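Local coordinates for motility protein B (Helicobacter pylori, PDB 3CYP) that probably fastens the flagellar motor's stator to the cell wall through this periplasmic OmpA-like domain, as part of the MotA-MotB complex needed for flagellar rotation, at residues Ile26-Gln31 against Leu73-Val78; Val41-Thr45 against Leu61-Ala66; Thr91-Ala95 against Asn106-Glu110. One frame throughout, in Å; residues are numbered along the deposited sequence.

Interaction 1: residues Ile26-Gln31 against Leu73-Val78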
loop_
_atom_site.group_PDB
_atom_site.type_symbol
_atom_site.label_atom_id
_atom_site.label_comp_id
_atom_site.label_asym_id
_atom_site.label_seq_id
_atom_site.Cartn_x
_atom_site.Cartn_y
_atom_site.Cartn_z
ATOM N N ILE B 26 4.862 -17.123 -3.015
ATOM C CA ILE B 26 4.802 -15.969 -3.943
ATOM C C ILE B 26 5.886 -14.923 -3.587
ATOM O O ILE B 26 6.526 -14.334 -4.459
ATOM C CB ILE B 26 3.371 -15.352 -3.957
ATOM C CG1 ILE B 26 2.367 -16.360 -4.564
ATOM C CG2 ILE B 26 3.349 -13.994 -4.668
ATOM C CD1 ILE B 26 2.597 -16.597 -6.087
ATOM N N ALA B 27 6.140 -14.685 -2.299
ATOM C CA ALA B 27 7.241 -13.793 -1.868
ATOM C C ALA B 27 8.552 -14.317 -2.381
ATOM O O ALA B 27 9.380 -13.556 -2.876
ATOM C CB ALA B 27 7.260 -13.650 -0.310
ATOM N N LYS B 28 8.741 -15.635 -2.288
ATOM C CA LYS B 28 9.946 -16.258 -2.767
ATOM C C LYS B 28 10.184 -15.923 -4.222
ATOM O O LYS B 28 11.299 -15.536 -4.597
ATOM C CB LYS B 28 9.855 -17.773 -2.586
ATOM C CG LYS B 28 11.072 -18.546 -3.083
ATOM C CD LYS B 28 10.789 -20.045 -2.901
ATOM C CE LYS B 28 11.895 -20.921 -3.485
ATOM N NZ LYS B 28 11.450 -22.364 -3.542
ATOM N N ILE B 29 9.167 -16.127 -5.048
ATOM C CA ILE B 29 9.276 -15.897 -6.493
ATOM C C ILE B 29 9.500 -14.418 -6.774
ATOM O O ILE B 29 10.254 -14.054 -7.671
ATOM C CB ILE B 29 7.998 -16.369 -7.251
ATOM C CG1 ILE B 29 7.943 -17.906 -7.367
ATOM C CG2 ILE B 29 7.892 -15.759 -8.631
ATOM C CD1 ILE B 29 9.269 -18.593 -7.189
ATOM N N ILE B 30 8.782 -13.558 -6.033
ATOM C CA ILE B 30 8.919 -12.121 -6.280
ATOM C C ILE B 30 10.360 -11.676 -6.129
ATOM O O ILE B 30 10.858 -10.894 -6.933
ATOM C CB ILE B 30 7.970 -11.291 -5.430
ATOM C CG1 ILE B 30 6.541 -11.545 -5.859
ATOM C CG2 ILE B 30 8.331 -9.801 -5.513
ATOM C CD1 ILE B 30 5.459 -10.999 -4.924
ATOM N N GLN B 31 11.057 -12.180 -5.118
ATOM C CA GLN B 31 12.417 -11.760 -4.878
ATOM C C GLN B 31 13.391 -12.223 -5.966
ATOM O O GLN B 31 14.515 -11.712 -6.028
ATOM C CB GLN B 31 12.842 -12.239 -3.500
ATOM C CG GLN B 31 12.026 -11.589 -2.428
ATOM C CD GLN B 31 12.357 -12.085 -1.066
ATOM O OE1 GLN B 31 13.410 -11.737 -0.517
ATOM N NE2 GLN B 31 11.427 -12.821 -0.462
ATOM N N LEU B 73 3.644 -10.211 2.365
ATOM C CA LEU B 73 4.726 -10.278 1.394
ATOM C C LEU B 73 5.987 -9.519 1.880
ATOM O O LEU B 73 7.143 -9.926 1.670
ATOM C CB LEU B 73 4.324 -9.711 0.013
ATOM C CG LEU B 73 3.292 -10.578 -0.723
ATOM C CD1 LEU B 73 2.610 -9.824 -1.871
ATOM C CD2 LEU B 73 3.930 -11.888 -1.181
ATOM N N ILE B 74 5.764 -8.353 2.451
ATOM C CA ILE B 74 6.858 -7.534 2.951
ATOM C C ILE B 74 7.543 -8.192 4.154
ATOM O O ILE B 74 8.761 -8.207 4.251
ATOM C CB ILE B 74 6.367 -6.106 3.280
ATOM C CG1 ILE B 74 6.007 -5.399 1.975
ATOM C CG2 ILE B 74 7.425 -5.302 4.099
ATOM C CD1 ILE B 74 5.139 -4.110 2.165
ATOM N N GLN B 75 6.758 -8.777 5.027
ATOM C CA GLN B 75 7.341 -9.606 6.096
ATOM C C GLN B 75 8.278 -10.697 5.591
ATOM O O GLN B 75 9.250 -11.038 6.240
ATOM C CB GLN B 75 6.242 -10.259 6.943
ATOM C CG GLN B 75 5.473 -9.285 7.794
ATOM C CD GLN B 75 4.459 -9.984 8.669
ATOM O OE1 GLN B 75 3.432 -10.444 8.190
ATOM N NE2 GLN B 75 4.774 -10.121 9.980
ATOM N N TYR B 76 7.919 -11.309 4.463
ATOM C CA TYR B 76 8.723 -12.359 3.852
ATOM C C TYR B 76 9.870 -11.820 2.964
ATOM O O TYR B 76 10.569 -12.611 2.293
ATOM C CB TYR B 76 7.816 -13.278 3.073
ATOM C CG TYR B 76 6.974 -14.273 3.894
ATOM C CD1 TYR B 76 5.594 -14.357 3.743
ATOM C CD2 TYR B 76 7.591 -15.154 4.765
ATOM C CE1 TYR B 76 4.827 -15.328 4.463
ATOM C CE2 TYR B 76 6.863 -16.104 5.456
ATOM C CZ TYR B 76 5.495 -16.195 5.301
ATOM O OH TYR B 76 4.808 -17.172 6.018
ATOM N N GLY B 77 10.065 -10.498 2.959
ATOM C CA GLY B 77 11.230 -9.915 2.376
ATOM C C GLY B 77 11.047 -9.233 1.038
ATOM O O GLY B 77 12.026 -8.788 0.462
ATOM N N VAL B 78 9.816 -9.109 0.564
ATOM C CA VAL B 78 9.605 -8.382 -0.698
ATOM C C VAL B 78 9.855 -6.909 -0.434
ATOM O O VAL B 78 9.395 -6.347 0.554
ATOM C CB VAL B 78 8.234 -8.636 -1.313
ATOM C CG1 VAL B 78 8.064 -7.751 -2.631
ATOM C CG2 VAL B 78 8.067 -10.090 -1.617
#
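A Schellman motif closes helix 58-75 of this OmpA-like domain, and the end region of helix 17-30 packs against it through Ala27 and Ile30, with Gln31 just beyond them. Gly77, at positive phi (105°), is the C-prime residue: Val78 N returns to Leu73 O and Gly77 N to Ile74 O. Positive phi, strained for residues with a CB, makes glycine the natural choice here. Ala27 is the close-packing point. Its lone methyl, CB, lies 3.4 Å from Tyr76 CB and also meets Leu73 CD2 and Val78 CG2, and a residue this small lets the two backbones come together, with the CA atoms of Ala27 and Leu73 5.4 Å apart. Deeper in, branched aliphatic side chains fill the interface. With chi1 of Ile30 at -67°, its CG2 is turned anti to the backbone N and toward Val78 CG1 (3.5 Å), the two side chains crossing at about a right angle, while Leu73 CD2 touches both Ile26 and Ile30. Leu83 of strand 83-87 packs on Leu73 and Val78 as well, so these residues continue into the core beneath the helices. On the solvent-facing side, the long chain of Gln31 carries an amide whose NE2 can donate to a carbonyl of each segment. It meets Ala27 O from above the carbonyl plane, on the face opposite Gln31 N, and reaches Tyr76 O at 2.9 Å in a bent bond (132°).

Interaction 2: residues Val41-Thr45 against Leu61-Ala66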
loop_
_atom_site.group_PDB
_atom_site.type_symbol
_atom_site.label_atom_id
_atom_site.label_comp_id
_atom_site.label_asym_id
_atom_site.label_seq_id
_atom_site.Cartn_x
_atom_site.Cartn_y
_atom_site.Cartn_z
ATOM N N VAL B 41 -1.128 -5.965 -5.588
ATOM C CA VAL B 41 -1.885 -6.931 -4.821
ATOM C C VAL B 41 -3.316 -6.396 -4.818
ATOM O O VAL B 41 -3.615 -5.310 -4.249
ATOM C CB VAL B 41 -1.356 -6.995 -3.385
ATOM C CG1 VAL B 41 -2.178 -7.987 -2.570
ATOM C CG2 VAL B 41 0.147 -7.303 -3.393
ATOM N N ARG B 42 -4.192 -7.128 -5.520
ATOM C CA ARG B 42 -5.559 -6.683 -5.790
ATOM C C ARG B 42 -6.558 -7.457 -4.948
ATOM O O ARG B 42 -6.608 -8.673 -5.034
ATOM C CB ARG B 42 -5.924 -6.916 -7.260
ATOM C CG ARG B 42 -5.053 -6.153 -8.147
ATOM C CD ARG B 42 -5.563 -6.162 -9.556
ATOM N NE ARG B 42 -4.666 -5.345 -10.352
ATOM C CZ ARG B 42 -4.814 -5.116 -11.643
ATOM N NH1 ARG B 42 -5.810 -5.682 -12.318
ATOM N NH2 ARG B 42 -3.911 -4.356 -12.257
ATOM N N GLY B 43 -7.424 -6.729 -4.250
ATOM C CA GLY B 43 -8.446 -7.346 -3.402
ATOM C C GLY B 43 -9.849 -7.231 -3.976
ATOM O O GLY B 43 -10.196 -6.239 -4.626
ATOM N N PHE B 44 -10.650 -8.279 -3.727
ATOM C CA PHE B 44 -12.005 -8.383 -4.252
ATOM C C PHE B 44 -12.923 -9.014 -3.214
ATOM O O PHE B 44 -12.469 -9.657 -2.248
ATOM C CB PHE B 44 -12.073 -9.241 -5.487
ATOM C CG PHE B 44 -11.075 -8.884 -6.578
ATOM C CD1 PHE B 44 -11.481 -8.115 -7.669
ATOM C CD2 PHE B 44 -9.761 -9.340 -6.528
ATOM C CE1 PHE B 44 -10.598 -7.803 -8.683
ATOM C CE2 PHE B 44 -8.874 -9.064 -7.574
ATOM C CZ PHE B 44 -9.297 -8.281 -8.643
ATOM N N THR B 45 -14.216 -8.770 -3.446
ATOM C CA THR B 45 -15.322 -9.414 -2.729
ATOM C C THR B 45 -16.398 -9.928 -3.675
ATOM O O THR B 45 -16.437 -9.613 -4.856
ATOM C CB THR B 45 -16.027 -8.376 -1.802
ATOM O OG1 THR B 45 -16.752 -7.450 -2.631
ATOM C CG2 THR B 45 -15.011 -7.621 -0.923
ATOM N N LEU B 61 -13.485 -3.745 2.760
ATOM C CA LEU B 61 -13.114 -5.121 2.993
ATOM C C LEU B 61 -12.064 -5.595 1.978
ATOM O O LEU B 61 -11.069 -6.217 2.370
ATOM C CB LEU B 61 -14.365 -6.017 2.931
ATOM C CG LEU B 61 -14.150 -7.545 2.928
ATOM C CD1 LEU B 61 -13.397 -8.065 4.157
ATOM C CD2 LEU B 61 -15.524 -8.246 2.728
ATOM N N ALA B 62 -12.286 -5.279 0.702
ATOM C CA ALA B 62 -11.312 -5.687 -0.353
ATOM C C ALA B 62 -9.963 -5.033 -0.107
ATOM O O ALA B 62 -8.901 -5.631 -0.320
ATOM C CB ALA B 62 -11.783 -5.353 -1.724
ATOM N N ALA B 63 -10.004 -3.774 0.301
ATOM C CA ALA B 63 -8.741 -3.070 0.637
ATOM C C ALA B 63 -7.977 -3.710 1.769
ATOM O O ALA B 63 -6.727 -3.846 1.712
ATOM C CB ALA B 63 -9.028 -1.615 0.999
ATOM N N ASN B 64 -8.669 -4.102 2.839
ATOM C CA ASN B 64 -7.976 -4.717 3.973
ATOM C C ASN B 64 -7.436 -6.080 3.572
ATOM O O ASN B 64 -6.338 -6.453 3.966
ATOM C CB ASN B 64 -8.835 -4.810 5.252
ATOM C CG ASN B 64 -8.001 -4.706 6.516
ATOM O OD1 ASN B 64 -8.282 -5.361 7.522
ATOM N ND2 ASN B 64 -6.966 -3.890 6.473
ATOM N N ARG B 65 -8.183 -6.825 2.761
ATOM C CA ARG B 65 -7.648 -8.100 2.217
ATOM C C ARG B 65 -6.328 -7.907 1.471
ATOM O O ARG B 65 -5.337 -8.579 1.743
ATOM C CB ARG B 65 -8.637 -8.787 1.328
ATOM C CG ARG B 65 -9.810 -9.388 2.114
ATOM C CD ARG B 65 -10.872 -9.911 1.198
ATOM N NE ARG B 65 -11.897 -10.676 1.927
ATOM C CZ ARG B 65 -13.097 -10.992 1.443
ATOM N NH1 ARG B 65 -13.455 -10.629 0.227
ATOM N NH2 ARG B 65 -13.955 -11.716 2.194
ATOM N N ALA B 66 -6.339 -6.966 0.533
ATOM C CA ALA B 66 -5.159 -6.713 -0.300
ATOM C C ALA B 66 -4.028 -6.169 0.543
ATOM O O ALA B 66 -2.877 -6.607 0.421
ATOM C CB ALA B 66 -5.507 -5.780 -1.416
#
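Phe44 O receives the guanidinium of Arg65 in a 2.8 Å hydrogen bond from NH1. The donor lies in the carbonyl plane, on a lone pair, and the oxygen sits at the guanidinium edge, although the bond is bent (141° at hydrogen). Arg65 suits the site because its chain, extended from CG to NE, carries the guanidinium to the backbone at Phe44; there Asn107 OD1 also takes NH1, and Ser12 O takes NE. Leu61 CD2 lies over one guanidinium face, offset toward its rim, and 3.7 Å from Thr45 CG2, the methyl that also touches NH1. The rest is close packing of small residues. Gly43, lacking a side chain, brings its CA to Ala62 O (3.6 Å) in a nearly straight CA-H...O contact (166° at H). Ala62 CB touches Gly43 O and Ala66 CB lies 3.6 Å from Gly43 N, while Val41 CG1 rests on Ala66 O at 3.4 Å. The axes of strand segment 41-44 and helix segment 61-66 thus approach to 6.3 Å, at 144°, within the beta-alpha-beta unit 38-44, 58-75, 83-87. With several acceptors holding its nitrogens, this buried guanidinium is probably kept charged and fixed in rotation, tying the helix to the backbone at Phe44.

Interaction 3: residues Thr91-Ala95 against Asn106-Glu110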
loop_
_atom_site.group_PDB
_atom_site.type_symbol
_atom_site.label_atom_id
_atom_site.label_comp_id
_atom_site.label_asym_id
_atom_site.label_seq_id
_atom_site.Cartn_x
_atom_site.Cartn_y
_atom_site.Cartn_z
ATOM N N THR B 91 -16.419 -5.471 -7.716
ATOM C CA THR B 91 -16.276 -5.409 -9.156
ATOM C C THR B 91 -15.376 -6.537 -9.661
ATOM O O THR B 91 -14.664 -7.176 -8.864
ATOM C CB THR B 91 -15.712 -4.020 -9.623
ATOM O OG1 THR B 91 -14.304 -3.911 -9.354
ATOM C CG2 THR B 91 -16.450 -2.870 -8.944
ATOM N N ASN B 92 -15.429 -6.766 -10.968
ATOM C CA ASN B 92 -14.589 -7.736 -11.646
ATOM C C ASN B 92 -14.605 -9.115 -10.990
ATOM O O ASN B 92 -13.570 -9.717 -10.785
ATOM C CB ASN B 92 -13.176 -7.195 -11.755
ATOM C CG ASN B 92 -13.136 -5.929 -12.570
ATOM O OD1 ASN B 92 -13.195 -5.985 -13.784
ATOM N ND2 ASN B 92 -13.137 -4.780 -11.903
ATOM N N PRO B 93 -15.791 -9.664 -10.751
ATOM C CA PRO B 93 -15.844 -11.017 -10.185
ATOM C C PRO B 93 -15.234 -12.065 -11.114
ATOM O O PRO B 93 -15.255 -11.868 -12.331
ATOM C CB PRO B 93 -17.357 -11.261 -10.062
ATOM C CG PRO B 93 -17.959 -10.384 -11.098
ATOM C CD PRO B 93 -17.149 -9.150 -11.059
ATOM N N ILE B 94 -14.701 -13.155 -10.556
ATOM C CA ILE B 94 -14.201 -14.250 -11.389
ATOM C C ILE B 94 -15.312 -15.235 -11.735
ATOM O O ILE B 94 -15.194 -15.982 -12.696
ATOM C CB ILE B 94 -12.949 -14.988 -10.826
ATOM C CG1 ILE B 94 -13.121 -15.430 -9.379
ATOM C CG2 ILE B 94 -11.743 -14.119 -10.981
ATOM C CD1 ILE B 94 -11.779 -15.792 -8.714
ATOM N N ALA B 95 -16.382 -15.210 -10.953
ATOM C CA ALA B 95 -17.470 -16.165 -11.100
ATOM C C ALA B 95 -18.751 -15.366 -10.999
ATOM O O ALA B 95 -18.776 -14.344 -10.332
ATOM C CB ALA B 95 -17.413 -17.169 -9.983
ATOM N N ASN B 106 -15.375 -15.296 -5.287
ATOM C CA ASN B 106 -15.068 -13.876 -5.558
ATOM C C ASN B 106 -14.365 -13.161 -4.416
ATOM O O ASN B 106 -13.908 -12.039 -4.576
ATOM C CB ASN B 106 -16.342 -13.115 -5.979
ATOM C CG ASN B 106 -16.871 -13.561 -7.351
ATOM O OD1 ASN B 106 -16.098 -13.903 -8.240
ATOM N ND2 ASN B 106 -18.213 -13.613 -7.512
ATOM N N ASN B 107 -14.288 -13.790 -3.254
ATOM C CA ASN B 107 -13.631 -13.235 -2.097
ATOM C C ASN B 107 -12.174 -13.667 -2.145
ATOM O O ASN B 107 -11.801 -14.745 -1.667
ATOM C CB ASN B 107 -14.321 -13.730 -0.824
ATOM C CG ASN B 107 -15.709 -13.224 -0.730
ATOM O OD1 ASN B 107 -15.920 -12.015 -0.682
ATOM N ND2 ASN B 107 -16.693 -14.128 -0.824
ATOM N N ARG B 108 -11.341 -12.819 -2.741
ATOM C CA ARG B 108 -9.964 -13.229 -3.036
ATOM C C ARG B 108 -9.047 -12.043 -3.246
ATOM O O ARG B 108 -9.486 -10.920 -3.413
ATOM C CB ARG B 108 -9.908 -14.176 -4.252
ATOM C CG ARG B 108 -9.787 -13.571 -5.654
ATOM C CD ARG B 108 -11.059 -13.217 -6.269
ATOM N NE ARG B 108 -10.941 -12.576 -7.586
ATOM C CZ ARG B 108 -11.882 -11.789 -8.071
ATOM N NH1 ARG B 108 -12.984 -11.577 -7.384
ATOM N NH2 ARG B 108 -11.715 -11.163 -9.216
ATOM N N VAL B 109 -7.762 -12.346 -3.214
ATOM C CA VAL B 109 -6.708 -11.380 -3.571
ATOM C C VAL B 109 -5.959 -12.021 -4.729
ATOM O O VAL B 109 -5.680 -13.224 -4.695
ATOM C CB VAL B 109 -5.806 -11.061 -2.394
ATOM C CG1 VAL B 109 -4.501 -10.396 -2.891
ATOM C CG2 VAL B 109 -6.515 -10.187 -1.414
ATOM N N GLU B 110 -5.689 -11.206 -5.768
ATOM C CA GLU B 110 -4.947 -11.626 -6.972
ATOM C C GLU B 110 -3.648 -10.851 -7.055
ATOM O O GLU B 110 -3.611 -9.667 -6.683
ATOM C CB GLU B 110 -5.769 -11.389 -8.263
ATOM C CG GLU B 110 -7.092 -12.148 -8.267
ATOM C CD GLU B 110 -7.926 -11.904 -9.486
ATOM O OE1 GLU B 110 -9.013 -12.520 -9.578
ATOM O OE2 GLU B 110 -7.538 -11.064 -10.343
HETATM O O HOH W 1 -14.977 -9.489 -7.423
#
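Backbone groups of Ile94 and Ala95 meet the side chain of Asn106, an asparagine suited to this place because its amide both accepts and donates. OD1 takes Ala95 N at 3.0 Å, in the carbonyl plane and on a lone pair, and adds a weak bond from Ile94 N. ND2 returns a bond to Ala95 O, 3.0 Å away and in the amide plane. Arg108, with N-H groups enough for several acceptors at once, donates from NH2 to Asn92 O at 2.8 Å in a nearly straight bond (160°). The same guanidinium holds Glu110 side-on, NE and NH2 both meeting OE1 from one face of the carboxylate in a salt bridge. NH1 turns to Asn106 O and to a water that also lies within hydrogen-bonding distance of Thr91 O. These partners should fix the rotation of the guanidinium. The bend at chi2 (-87°) turns the chain so that this group lies beside Asn92 and Ile94. Ile94 supplies the apolar surface: CG2 lies over a guanidinium face, 3.4 Å from Arg108 NH2, and CD1 runs along Arg108 CD and NE. Phe44 makes a cation-pi contact with Arg108. In the OmpA-like fold the contact ties the loop after strand 83-87 to the start of strand 108-114.

Overall arrangement
All three contacts lie in one OmpA-like domain. Along the chain, both segments of interaction 2 fall between those of interaction 1, and interaction 3 follows both. Interactions 1 and 2 share helix 58-75, their centres 18 Å apart, and touch where Leu73 packs on Val41. Interactions 2 and 3, centres 9 Å apart, meet in the sheet: strands 38-44 and 108-114 are antiparallel neighbours, with Val41 packed on Val109. Interactions 1 and 3 flank the middle of the domain, 22 Å between centres, without touching. Helices 17-30 and 58-75, the sheet and the loop after strand 83-87 are thereby joined in one domain. In the whole protein this periplasmic part probably holds the stator to the cell wall.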